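Local coordinates for protein abietadiene synthase, chloroplastic (Abies grandis, PDB 3S9V) that belongs to the terpene synthase family of enzymes, a largely helical single chain with an N-terminal terpene synthase domain and a terpene synthase metal-binding domain, at residues 194-199 and 216-221; 230-235 and 248-253; 592-597 and 653-658; 647-652 and 741-746. One frame throughout, in Å; residues are numbered along the deposited sequence.

Contact 1 of 4, residues 194-199 and 216-221; sequences VLYALP and QKIMKL
Leu221, of segment 216-221, points its side chain into the C-terminal end of helix 192-197. Its CB comes first to the ring of Pro199, 4.1 Å from CG, and its CG then passes Tyr196 O. CD1 ends among backbone carbonyls, 3.6 Å from both Leu195 O and Tyr196 O, while CD2 turns to the proline, 3.9 Å from Pro199 CD. One turn back, Lys217 lies across Tyr196 at about a right angle. Lys217 CB sits 3.4 Å from Tyr196 CD2, and the extended chain carries CD over one face of the ring, a CH-pi contact 4.0 Å from the centroid and 16° off the normal. Leu195 CD1 covers the opposite face toward its rim, and Ile218 CD1 approaches obliquely, 3.8 Å from Tyr196 CE2. The far end of the ring is held by the hydrogen bond of Tyr196 OH with Asp214 N, while Lys217 and Leu195 on its two faces limit its rotation. Water 1 donates to Tyr196 O and to Lys217 O, linking the two backbones. The pairing of two short helices by one aromatic ring and one inserted leucine fits the all-helical, hairpin-built N-terminal terpene synthase domain.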
loop_
_atom_site.group_PDB
_atom_site.type_symbol
_atom_site.label_atom_id
_atom_site.label_comp_id
_atom_site.label_asym_id
_atom_site.label_seq_id
_atom_site.Cartn_x
_atom_site.Cartn_y
_atom_site.Cartn_z
ATOM N N VAL A 194 -1.782 -12.237 -32.667
ATOM C CA VAL A 194 -1.709 -11.400 -31.482
ATOM C C VAL A 194 -0.937 -10.119 -31.756
ATOM O O VAL A 194 -1.340 -9.036 -31.330
ATOM C CB VAL A 194 -1.030 -12.155 -30.318
ATOM C CG1 VAL A 194 -1.062 -11.308 -29.057
ATOM C CG2 VAL A 194 -1.730 -13.485 -30.088
ATOM N N LEU A 195 0.166 -10.252 -32.482
ATOM C CA LEU A 195 1.016 -9.119 -32.815
ATOM C C LEU A 195 0.290 -8.001 -33.562
ATOM O O LEU A 195 0.630 -6.829 -33.396
ATOM C CB LEU A 195 2.217 -9.607 -33.640
ATOM C CG LEU A 195 3.360 -8.648 -33.994
ATOM C CD1 LEU A 195 3.000 -7.842 -35.201
ATOM C CD2 LEU A 195 3.677 -7.746 -32.820
ATOM N N TYR A 196 -0.709 -8.353 -34.371
ATOM C CA TYR A 196 -1.431 -7.344 -35.146
ATOM C C TYR A 196 -2.858 -7.051 -34.701
ATOM O O TYR A 196 -3.417 -6.022 -35.064
ATOM C CB TYR A 196 -1.473 -7.742 -36.623
ATOM C CG TYR A 196 -0.122 -7.888 -37.282
ATOM C CD1 TYR A 196 0.289 -9.116 -37.795
ATOM C CD2 TYR A 196 0.734 -6.798 -37.418
ATOM C CE1 TYR A 196 1.519 -9.257 -38.430
ATOM C CE2 TYR A 196 1.969 -6.928 -38.055
ATOM C CZ TYR A 196 2.353 -8.165 -38.557
ATOM O OH TYR A 196 3.568 -8.317 -39.194
ATOM N N ALA A 197 -3.449 -7.952 -33.928
ATOM C CA ALA A 197 -4.831 -7.794 -33.469
ATOM C C ALA A 197 -5.064 -6.587 -32.570
ATOM O O ALA A 197 -5.968 -5.787 -32.814
ATOM C CB ALA A 197 -5.282 -9.061 -32.745
ATOM N N LEU A 198 -4.243 -6.471 -31.528
ATOM C CA LEU A 198 -4.350 -5.385 -30.557
ATOM C C LEU A 198 -2.967 -4.894 -30.167
ATOM O O LEU A 198 -1.974 -5.593 -30.367
ATOM C CB LEU A 198 -5.046 -5.885 -29.293
ATOM C CG LEU A 198 -6.365 -6.637 -29.467
ATOM C CD1 LEU A 198 -6.802 -7.233 -28.128
ATOM C CD2 LEU A 198 -7.412 -5.690 -30.014
ATOM N N PRO A 199 -2.880 -3.674 -29.611
ATOM C CA PRO A 199 -1.564 -3.171 -29.210
ATOM C C PRO A 199 -1.054 -4.082 -28.093
ATOM O O PRO A 199 -1.820 -4.469 -27.210
ATOM C CB PRO A 199 -1.870 -1.759 -28.705
ATOM C CG PRO A 199 -3.117 -1.368 -29.472
ATOM C CD PRO A 199 -3.923 -2.644 -29.442
ATOM N N GLN A 216 1.888 -1.681 -42.472
ATOM C CA GLN A 216 0.506 -1.236 -42.593
ATOM C C GLN A 216 -0.360 -1.713 -41.428
ATOM O O GLN A 216 -1.131 -0.942 -40.864
ATOM C CB GLN A 216 -0.098 -1.723 -43.912
ATOM C CG GLN A 216 -1.589 -1.497 -44.002
ATOM C CD GLN A 216 -2.134 -1.883 -45.350
ATOM O OE1 GLN A 216 -1.938 -3.014 -45.812
ATOM N NE2 GLN A 216 -2.817 -0.949 -45.999
ATOM N N LYS A 217 -0.245 -2.983 -41.073
ATOM C CA LYS A 217 -1.028 -3.519 -39.966
ATOM C C LYS A 217 -0.599 -2.869 -38.659
ATOM O O LYS A 217 -1.428 -2.615 -37.784
ATOM C CB LYS A 217 -0.862 -5.040 -39.883
ATOM C CG LYS A 217 -1.511 -5.777 -41.038
ATOM C CD LYS A 217 -1.482 -7.281 -40.830
ATOM C CE LYS A 217 -2.287 -7.993 -41.906
ATOM N NZ LYS A 217 -2.313 -9.461 -41.674
ATOM N N ILE A 218 0.697 -2.591 -38.538
ATOM C CA ILE A 218 1.240 -1.953 -37.341
ATOM C C ILE A 218 0.683 -0.540 -37.121
ATOM O O ILE A 218 0.418 -0.147 -35.986
ATOM C CB ILE A 218 2.787 -1.866 -37.406
ATOM C CG1 ILE A 218 3.395 -3.262 -37.269
ATOM C CG2 ILE A 218 3.312 -0.949 -36.323
ATOM C CD1 ILE A 218 3.055 -3.970 -35.971
ATOM N N MET A 219 0.501 0.218 -38.201
ATOM C CA MET A 219 -0.001 1.592 -38.095
ATOM C C MET A 219 -1.363 1.714 -37.408
ATOM O O MET A 219 -1.687 2.762 -36.842
ATOM C CB MET A 219 -0.085 2.247 -39.481
ATOM C CG MET A 219 1.245 2.374 -40.239
ATOM S SD MET A 219 2.572 3.216 -39.339
ATOM C CE MET A 219 1.657 4.574 -38.558
ATOM N N LYS A 220 -2.157 0.648 -37.455
ATOM C CA LYS A 220 -3.483 0.656 -36.845
ATOM C C LYS A 220 -3.403 0.555 -35.333
ATOM O O LYS A 220 -4.386 0.800 -34.636
ATOM C CB LYS A 220 -4.321 -0.513 -37.359
ATOM C CG LYS A 220 -4.365 -0.673 -38.871
ATOM C CD LYS A 220 -5.323 -1.798 -39.247
ATOM C CE LYS A 220 -5.239 -2.154 -40.722
ATOM N NZ LYS A 220 -6.277 -3.160 -41.098
ATOM N N LEU A 221 -2.229 0.190 -34.827
ATOM C CA LEU A 221 -2.041 0.033 -33.395
ATOM C C LEU A 221 -1.292 1.207 -32.773
ATOM O O LEU A 221 -0.841 1.134 -31.636
ATOM C CB LEU A 221 -1.304 -1.280 -33.123
ATOM C CG LEU A 221 -1.968 -2.498 -33.772
ATOM C CD1 LEU A 221 -1.163 -3.754 -33.468
ATOM C CD2 LEU A 221 -3.399 -2.635 -33.260
HETATM O O HOH W 1 -3.293 -4.156 -37.079
#

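Contact 2 of 4, residues 230-235 and 248-253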
loop_
_atom_site.group_PDB
_atom_site.type_symbol
_atom_site.label_atom_id
_atom_site.label_comp_id
_atom_site.label_asym_id
_atom_site.label_seq_id
_atom_site.Cartn_x
_atom_site.Cartn_y
_atom_site.Cartn_z
ATOM N N SER A 230 4.420 4.046 -26.152
ATOM C CA SER A 230 5.187 5.082 -25.465
ATOM C C SER A 230 6.698 5.055 -25.628
ATOM O O SER A 230 7.398 5.842 -24.986
ATOM C CB SER A 230 4.845 5.087 -23.974
ATOM O OG SER A 230 5.527 4.066 -23.277
ATOM N N SER A 231 7.202 4.178 -26.492
ATOM C CA SER A 231 8.644 4.064 -26.710
ATOM C C SER A 231 9.188 4.981 -27.812
ATOM O O SER A 231 8.800 4.870 -28.973
ATOM C CB SER A 231 8.991 2.611 -27.042
ATOM O OG SER A 231 10.331 2.490 -27.481
ATOM N N PRO A 232 10.101 5.903 -27.463
ATOM C CA PRO A 232 10.683 6.825 -28.447
ATOM C C PRO A 232 11.485 6.126 -29.550
ATOM O O PRO A 232 11.375 6.480 -30.723
ATOM C CB PRO A 232 11.564 7.722 -27.587
ATOM C CG PRO A 232 10.826 7.753 -26.294
ATOM C CD PRO A 232 10.489 6.302 -26.101
ATOM N N ALA A 233 12.307 5.150 -29.175
ATOM C CA ALA A 233 13.106 4.433 -30.162
ATOM C C ALA A 233 12.181 3.656 -31.099
ATOM O O ALA A 233 12.397 3.604 -32.309
ATOM C CB ALA A 233 14.078 3.478 -29.469
ATOM N N SER A 234 11.141 3.064 -30.531
ATOM C CA SER A 234 10.192 2.291 -31.317
ATOM C C SER A 234 9.466 3.205 -32.298
ATOM O O SER A 234 9.260 2.860 -33.458
ATOM C CB SER A 234 9.188 1.607 -30.386
ATOM O OG SER A 234 8.558 0.515 -31.031
ATOM N N THR A 235 9.083 4.381 -31.821
ATOM C CA THR A 235 8.385 5.353 -32.649
ATOM C C THR A 235 9.306 5.916 -33.724
ATOM O O THR A 235 8.875 6.170 -34.848
ATOM C CB THR A 235 7.864 6.508 -31.797
ATOM O OG1 THR A 235 6.970 5.992 -30.805
ATOM C CG2 THR A 235 7.129 7.526 -32.669
ATOM N N LEU A 248 6.223 11.662 -35.610
ATOM C CA LEU A 248 7.036 12.857 -35.444
ATOM C C LEU A 248 6.447 13.780 -34.376
ATOM O O LEU A 248 7.188 14.374 -33.592
ATOM C CB LEU A 248 7.154 13.605 -36.773
ATOM C CG LEU A 248 8.441 14.415 -36.944
ATOM C CD1 LEU A 248 9.637 13.467 -36.946
ATOM C CD2 LEU A 248 8.386 15.208 -38.246
ATOM N N ASP A 249 5.122 13.894 -34.337
ATOM C CA ASP A 249 4.477 14.736 -33.336
ATOM C C ASP A 249 4.806 14.232 -31.929
ATOM O O ASP A 249 5.010 15.034 -31.012
ATOM C CB ASP A 249 2.958 14.753 -33.522
ATOM C CG ASP A 249 2.538 15.317 -34.865
ATOM O OD1 ASP A 249 3.248 16.199 -35.392
ATOM O OD2 ASP A 249 1.489 14.889 -35.389
ATOM N N PHE A 250 4.861 12.909 -31.758
ATOM C CA PHE A 250 5.180 12.334 -30.451
ATOM C C PHE A 250 6.621 12.621 -30.055
ATOM O O PHE A 250 6.906 12.899 -28.892
ATOM C CB PHE A 250 4.946 10.816 -30.422
ATOM C CG PHE A 250 5.393 10.169 -29.137
ATOM C CD1 PHE A 250 6.573 9.431 -29.082
ATOM C CD2 PHE A 250 4.656 10.340 -27.964
ATOM C CE1 PHE A 250 7.018 8.873 -27.877
ATOM C CE2 PHE A 250 5.089 9.789 -26.757
ATOM C CZ PHE A 250 6.275 9.053 -26.714
ATOM N N LEU A 251 7.532 12.551 -31.019
ATOM C CA LEU A 251 8.929 12.830 -30.720
ATOM C C LEU A 251 9.103 14.311 -30.388
ATOM O O LEU A 251 9.813 14.655 -29.448
ATOM C CB LEU A 251 9.827 12.407 -31.888
ATOM C CG LEU A 251 9.777 10.899 -32.184
ATOM C CD1 LEU A 251 10.675 10.568 -33.358
ATOM C CD2 LEU A 251 10.212 10.109 -30.954
ATOM N N ASN A 252 8.453 15.186 -31.151
ATOM C CA ASN A 252 8.532 16.619 -30.874
ATOM C C ASN A 252 8.005 16.874 -29.458
ATOM O O ASN A 252 8.575 17.664 -28.701
ATOM C CB ASN A 252 7.688 17.425 -31.869
ATOM C CG ASN A 252 8.307 17.481 -33.251
ATOM O OD1 ASN A 252 9.529 17.596 -33.393
ATOM N ND2 ASN A 252 7.464 17.422 -34.285
ATOM N N PHE A 253 6.905 16.200 -29.119
ATOM C CA PHE A 253 6.277 16.323 -27.809
ATOM C C PHE A 253 7.221 15.884 -26.693
ATOM O O PHE A 253 7.290 16.523 -25.642
ATOM C CB PHE A 253 4.974 15.506 -27.785
ATOM C CG PHE A 253 4.447 15.221 -26.402
ATOM C CD1 PHE A 253 4.794 14.043 -25.739
ATOM C CD2 PHE A 253 3.592 16.116 -25.771
ATOM C CE1 PHE A 253 4.295 13.758 -24.466
ATOM C CE2 PHE A 253 3.087 15.840 -24.499
ATOM C CZ PHE A 253 3.441 14.657 -23.845
#
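Thr235 OG1 is held by two backbone groups that both precede it in the chain while it rests against Phe250: it donates to Ser231 O at 2.8 Å and is also hydrogen-bonded to Phe228 N. Ser231 O in turn takes a second bond, from Thr235 N, and the two donors arrive from opposite faces of its carbonyl plane, the hydroxyl 38° out of it. The threonine is therefore pinned in the first turn of helix 232-242, with OG1 3.9 Å from Phe250 CD1 and CG2 not much farther from the same atom. Ser231 is the N-cap of that turn, its OG accepting from Ser234 N at 3.2 Å. Phe250 swings its CG opposite the backbone N (chi1 174°), which sends the ring out of helix 245-258 toward the capped helix start, roughly at right angles to the threonine side chain. Its CE1 meets Pro232 CA at the ring edge, 4.2 Å away, and CZ comes obliquely to Ser230 O at 3.8 Å. Leu251 fills in beside it, its CD2 lying 3.8 Å from Pro232 O and touching the proline ring. Pro232 also touches Asp58 of helix 56-62, which ties the helix start to a further helix of the fold. The division of labour is clear: Thr235 OG1 and Ser231 O find their partners within the helix start and at Phe228, while Phe250 and Leu251 bring carbon against it and no bond.

Contact 3 of 4, residues 592-597 and 653-658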
loop_
_atom_site.group_PDB
_atom_site.type_symbol
_atom_site.label_atom_id
_atom_site.label_comp_id
_atom_site.label_asym_id
_atom_site.label_seq_id
_atom_site.Cartn_x
_atom_site.Cartn_y
_atom_site.Cartn_z
ATOM N N GLU A 592 -16.562 21.081 28.226
ATOM C CA GLU A 592 -15.879 22.267 27.732
ATOM C C GLU A 592 -15.557 22.203 26.239
ATOM O O GLU A 592 -15.541 23.231 25.562
ATOM C CB GLU A 592 -14.604 22.489 28.544
ATOM C CG GLU A 592 -14.892 22.662 30.028
ATOM C CD GLU A 592 -13.656 22.552 30.893
ATOM O OE1 GLU A 592 -13.808 22.523 32.135
ATOM O OE2 GLU A 592 -12.536 22.495 30.336
ATOM N N ARG A 593 -15.314 21.000 25.726
ATOM C CA ARG A 593 -14.990 20.830 24.311
ATOM C C ARG A 593 -16.235 20.627 23.447
ATOM O O ARG A 593 -16.160 20.691 22.224
ATOM C CB ARG A 593 -14.026 19.648 24.134
ATOM C CG ARG A 593 -12.763 19.774 24.980
ATOM C CD ARG A 593 -11.805 18.602 24.809
ATOM N NE ARG A 593 -11.262 18.520 23.455
ATOM C CZ ARG A 593 -9.985 18.268 23.178
ATOM N NH1 ARG A 593 -9.574 18.206 21.917
ATOM N NH2 ARG A 593 -9.113 18.091 24.162
ATOM N N GLN A 594 -17.378 20.397 24.085
ATOM C CA GLN A 594 -18.621 20.179 23.359
ATOM C C GLN A 594 -19.617 21.329 23.472
ATOM O O GLN A 594 -20.587 21.393 22.721
ATOM C CB GLN A 594 -19.292 18.890 23.840
ATOM C CG GLN A 594 -18.561 17.621 23.446
ATOM C CD GLN A 594 -18.319 17.539 21.952
ATOM O OE1 GLN A 594 -19.203 17.851 21.149
ATOM N NE2 GLN A 594 -17.124 17.113 21.571
ATOM N N GLY A 595 -19.387 22.229 24.418
ATOM C CA GLY A 595 -20.288 23.355 24.576
ATOM C C GLY A 595 -21.607 23.003 25.236
ATOM O O GLY A 595 -22.557 23.783 25.184
ATOM N N ARG A 596 -21.676 21.827 25.853
ATOM C CA ARG A 596 -22.888 21.390 26.545
ATOM C C ARG A 596 -22.520 20.278 27.520
ATOM O O ARG A 596 -21.426 19.722 27.444
ATOM C CB ARG A 596 -23.939 20.882 25.545
ATOM C CG ARG A 596 -23.528 19.639 24.767
ATOM C CD ARG A 596 -24.651 19.141 23.871
ATOM N NE ARG A 596 -24.197 18.085 22.969
ATOM C CZ ARG A 596 -23.862 16.856 23.353
ATOM N NH1 ARG A 596 -23.934 16.512 24.633
ATOM N NH2 ARG A 596 -23.448 15.969 22.454
ATOM N N ASP A 597 -23.420 19.956 28.444
ATOM C CA ASP A 597 -23.139 18.895 29.404
ATOM C C ASP A 597 -23.155 17.537 28.698
ATOM O O ASP A 597 -24.041 17.245 27.887
ATOM C CB ASP A 597 -24.152 18.907 30.548
ATOM C CG ASP A 597 -23.783 17.935 31.652
ATOM O OD1 ASP A 597 -22.638 18.008 32.151
ATOM O OD2 ASP A 597 -24.632 17.097 32.020
ATOM N N GLY A 653 -11.568 17.298 18.664
ATOM C CA GLY A 653 -11.126 18.655 18.409
ATOM C C GLY A 653 -12.227 19.465 17.762
ATOM O O GLY A 653 -12.092 20.672 17.574
ATOM N N GLU A 654 -13.320 18.788 17.417
ATOM C CA GLU A 654 -14.476 19.429 16.802
ATOM C C GLU A 654 -15.738 19.026 17.548
ATOM O O GLU A 654 -15.834 17.913 18.061
ATOM C CB GLU A 654 -14.611 19.013 15.337
ATOM C CG GLU A 654 -13.479 19.497 14.450
ATOM C CD GLU A 654 -13.269 20.998 14.541
ATOM O OE1 GLU A 654 -14.263 21.748 14.419
ATOM O OE2 GLU A 654 -12.109 21.427 14.729
ATOM N N VAL A 655 -16.704 19.932 17.610
ATOM C CA VAL A 655 -17.959 19.649 18.288
ATOM C C VAL A 655 -18.644 18.460 17.611
ATOM O O VAL A 655 -18.756 18.416 16.386
ATOM C CB VAL A 655 -18.902 20.874 18.241
ATOM C CG1 VAL A 655 -20.258 20.519 18.823
ATOM C CG2 VAL A 655 -18.285 22.030 19.022
ATOM N N LEU A 656 -19.084 17.494 18.411
ATOM C CA LEU A 656 -19.767 16.319 17.880
ATOM C C LEU A 656 -21.249 16.631 17.772
ATOM O O LEU A 656 -21.969 16.596 18.770
ATOM C CB LEU A 656 -19.573 15.113 18.802
ATOM C CG LEU A 656 -20.328 13.836 18.401
ATOM C CD1 LEU A 656 -19.877 13.384 17.016
ATOM C CD2 LEU A 656 -20.082 12.741 19.435
ATOM N N THR A 657 -21.703 16.937 16.561
ATOM C CA THR A 657 -23.107 17.262 16.328
ATOM C C THR A 657 -23.995 16.017 16.377
ATOM O O THR A 657 -23.509 14.894 16.226
ATOM C CB THR A 657 -23.287 17.950 14.960
ATOM O OG1 THR A 657 -22.999 17.017 13.911
ATOM C CG2 THR A 657 -22.336 19.135 14.844
ATOM N N ASP A 658 -25.293 16.218 16.590
ATOM C CA ASP A 658 -26.226 15.102 16.652
ATOM C C ASP A 658 -26.286 14.341 15.329
ATOM O O ASP A 658 -26.541 13.137 15.310
ATOM C CB ASP A 658 -27.627 15.589 17.037
ATOM C CG ASP A 658 -27.706 16.051 18.482
ATOM O OD1 ASP A 658 -27.189 15.334 19.372
ATOM O OD2 ASP A 658 -28.296 17.126 18.734
HETATM O O HOH W 2 -13.389 17.603 21.139
HETATM O O HOH W 3 -21.933 18.285 21.423
#
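Gln594, in the last turn of helix 570-594, has the most surface buried here, and its side-chain amide is laid against the backbone of Leu656. A bend at chi2 (-54°) folds the amide back, and OE1 accepts from Leu656 N at 2.8 Å. The bond is nearly straight, 163° at the hydrogen, and the N-H meets a lone pair in the carbonyl plane, with a C=O...N angle of 126°. Water 3 donates to the same oxygen at 2.8 Å and to Leu656 O, so both polar backbone atoms of Leu656 are tied to one side-chain carbonyl, N directly and O through the water. Leu656 CB and Val655 CG1 lie alongside OE1, the latter 3.7 Å off. At the other end of the amide, NE2 bonds to Leu650 O. Arg593 works more loosely: its chain bends at chi3, the edge of the guanidinium comes 3.9 Å from Gly653 CA through NH1, and water 2 accepts from Arg593 NE at 3.3 Å and from Gly653 N at 3.1 Å. Its aliphatic part leans on Phe651. The chemistry is thus mostly polar and backbone-directed: one buried glutamine, its oxygen and nitrogen both used, fixes an irregular loop to a helix end, with two waters bridging further polar groups.

Contact 4 of 4, residues 647-652 and 741-746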
loop_
_atom_site.group_PDB
_atom_site.type_symbol
_atom_site.label_atom_id
_atom_site.label_comp_id
_atom_site.label_asym_id
_atom_site.label_seq_id
_atom_site.Cartn_x
_atom_site.Cartn_y
_atom_site.Cartn_z
ATOM N N ILE A 647 -17.171 7.428 23.655
ATOM C CA ILE A 647 -16.643 8.378 24.616
ATOM C C ILE A 647 -15.448 9.135 24.018
ATOM O O ILE A 647 -15.323 10.343 24.205
ATOM C CB ILE A 647 -16.280 7.674 25.933
ATOM C CG1 ILE A 647 -17.553 7.030 26.507
ATOM C CG2 ILE A 647 -15.687 8.675 26.919
ATOM C CD1 ILE A 647 -17.404 6.438 27.875
ATOM N N SER A 648 -14.595 8.438 23.268
ATOM C CA SER A 648 -13.445 9.079 22.628
ATOM C C SER A 648 -13.876 10.128 21.580
ATOM O O SER A 648 -13.197 11.140 21.391
ATOM C CB SER A 648 -12.569 8.031 21.936
ATOM O OG SER A 648 -12.010 7.121 22.862
ATOM N N ALA A 649 -14.999 9.871 20.904
ATOM C CA ALA A 649 -15.529 10.758 19.867
ATOM C C ALA A 649 -15.867 12.171 20.351
ATOM O O ALA A 649 -16.176 13.049 19.546
ATOM C CB ALA A 649 -16.767 10.126 19.229
ATOM N N LEU A 650 -15.836 12.383 21.661
ATOM C CA LEU A 650 -16.116 13.700 22.228
ATOM C C LEU A 650 -14.841 14.535 22.266
ATOM O O LEU A 650 -14.893 15.737 22.501
ATOM C CB LEU A 650 -16.633 13.568 23.663
ATOM C CG LEU A 650 -18.085 13.212 23.971
ATOM C CD1 LEU A 650 -18.609 12.196 22.992
ATOM C CD2 LEU A 650 -18.146 12.690 25.399
ATOM N N PHE A 651 -13.699 13.902 22.026
ATOM C CA PHE A 651 -12.427 14.611 22.109
ATOM C C PHE A 651 -11.566 14.671 20.851
ATOM O O PHE A 651 -10.340 14.629 20.934
ATOM C CB PHE A 651 -11.612 14.027 23.269
ATOM C CG PHE A 651 -12.347 14.034 24.581
ATOM C CD1 PHE A 651 -13.318 13.074 24.855
ATOM C CD2 PHE A 651 -12.095 15.025 25.528
ATOM C CE1 PHE A 651 -14.030 13.102 26.052
ATOM C CE2 PHE A 651 -12.799 15.064 26.728
ATOM C CZ PHE A 651 -13.770 14.101 26.993
ATOM N N THR A 652 -12.203 14.812 19.695
ATOM C CA THR A 652 -11.483 14.877 18.422
ATOM C C THR A 652 -10.937 16.272 18.105
ATOM O O THR A 652 -9.962 16.417 17.367
ATOM C CB THR A 652 -12.395 14.456 17.268
ATOM O OG1 THR A 652 -13.533 15.323 17.233
ATOM C CG2 THR A 652 -12.865 13.008 17.456
ATOM N N ASP A 741 -13.712 12.186 8.539
ATOM C CA ASP A 741 -12.612 11.225 8.553
ATOM C C ASP A 741 -12.188 10.672 9.915
ATOM O O ASP A 741 -12.038 9.455 10.075
ATOM C CB ASP A 741 -11.389 11.841 7.862
ATOM C CG ASP A 741 -10.377 10.797 7.417
ATOM O OD1 ASP A 741 -10.741 9.934 6.584
ATOM O OD2 ASP A 741 -9.219 10.836 7.896
ATOM N N ILE A 742 -11.987 11.558 10.887
ATOM C CA ILE A 742 -11.545 11.142 12.211
ATOM C C ILE A 742 -12.469 10.129 12.883
ATOM O O ILE A 742 -11.993 9.230 13.574
ATOM C CB ILE A 742 -11.351 12.361 13.151
ATOM C CG1 ILE A 742 -10.790 11.904 14.502
ATOM C CG2 ILE A 742 -12.664 13.071 13.357
ATOM C CD1 ILE A 742 -9.400 11.297 14.418
ATOM N N TYR A 743 -13.779 10.255 12.679
ATOM C CA TYR A 743 -14.721 9.325 13.293
ATOM C C TYR A 743 -14.704 7.972 12.578
ATOM O O TYR A 743 -14.895 6.929 13.208
ATOM C CB TYR A 743 -16.129 9.925 13.307
ATOM C CG TYR A 743 -16.195 11.258 14.030
ATOM C CD1 TYR A 743 -16.287 12.454 13.321
ATOM C CD2 TYR A 743 -16.117 11.327 15.424
ATOM C CE1 TYR A 743 -16.297 13.690 13.974
ATOM C CE2 TYR A 743 -16.123 12.560 16.090
ATOM C CZ TYR A 743 -16.214 13.735 15.355
ATOM O OH TYR A 743 -16.222 14.957 15.990
ATOM N N LYS A 744 -14.451 7.987 11.271
ATOM C CA LYS A 744 -14.366 6.748 10.502
ATOM C C LYS A 744 -13.117 5.971 10.913
ATOM O O LYS A 744 -13.121 4.742 10.931
ATOM C CB LYS A 744 -14.341 7.043 8.993
ATOM C CG LYS A 744 -15.651 7.634 8.508
ATOM C CD LYS A 744 -15.902 7.386 7.043
ATOM C CE LYS A 744 -15.014 8.219 6.156
ATOM N NZ LYS A 744 -15.332 7.932 4.720
ATOM N N ARG A 745 -12.053 6.693 11.256
ATOM C CA ARG A 745 -10.813 6.061 11.697
ATOM C C ARG A 745 -11.019 5.444 13.084
ATOM O O ARG A 745 -10.560 4.334 13.357
ATOM C CB ARG A 745 -9.674 7.088 11.739
ATOM C CG ARG A 745 -9.234 7.594 10.362
ATOM C CD ARG A 745 -8.283 8.789 10.465
ATOM N NE ARG A 745 -7.071 8.474 11.216
ATOM C CZ ARG A 745 -6.194 9.378 11.636
ATOM N NH1 ARG A 745 -6.384 10.670 11.382
ATOM N NH2 ARG A 745 -5.120 8.989 12.312
ATOM N N LEU A 746 -11.719 6.160 13.959
ATOM C CA LEU A 746 -11.981 5.651 15.304
ATOM C C LEU A 746 -12.774 4.359 15.246
ATOM O O LEU A 746 -12.519 3.434 16.003
ATOM C CB LEU A 746 -12.754 6.676 16.132
ATOM C CG LEU A 746 -11.927 7.786 16.770
ATOM C CD1 LEU A 746 -12.854 8.797 17.419
ATOM C CD2 LEU A 746 -10.975 7.185 17.802
#
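With chi1 at 59°, Thr652 places OG1 between its backbone N and carbonyl carbon and sets CG2 anti to the carbonyl carbon, while Tyr743, its CG beside the backbone N (chi1 -57°), swings its ring out from the first turn of helix 741-757 to meet both branches. Thr652 OG1 donates to Tyr743 OH at 3.0 Å; the threonine oxygen also takes a weak bond from Glu654 N. Thr652 CG2 comes obliquely to the ring, 3.6 Å from Tyr743 CE2, and the two side chains cross at about a right angle. The phenol is closed in from another direction by Ala649, whose O lies at the ring edge, 3.5 Å from Tyr743 CE2, and whose CB touches the same carbon at 4.0 Å. Ala649 belongs to the type I beta turn from Ser648 to Phe651, so a turn and the residue after it pack on a helix start, joining two parts of the helical bundle of a terpene synthase. Next to the tyrosine, Ile742 CG2 covers one face of its ring, and Ile742 CG1 touches Thr652 CG2 at 3.8 Å. One turn on, Leu746 CD1 reaches between Ala649 CA, 4.1 Å away, and Thr652 CG2. Phe651 of the turn points away from helix 741-757 and packs on helices 521-541 and 570-594; Arg745 forms a salt bridge with Glu517.

How the contacts relate
From the N terminus, contact 1 closes first, across a mostly non-helical connection between 192-197 and 215-219. Contact 2 follows in series about 17 Å away between centres, spanning little more than helix 232-242 and the start of helix 245-258. The next pair lies far off, across the centre of the chain from contact 1, with contact 3 about 64 Å from it between centres. Contacts 3 and 4 cross: 647-652 falls inside the loop that 592-597 and 653-658 close, and 741-746 comes after it. Adjacent in sequence, 647-652 and 653-658 make one continuous run that ties helix 570-594 to helix 741-757.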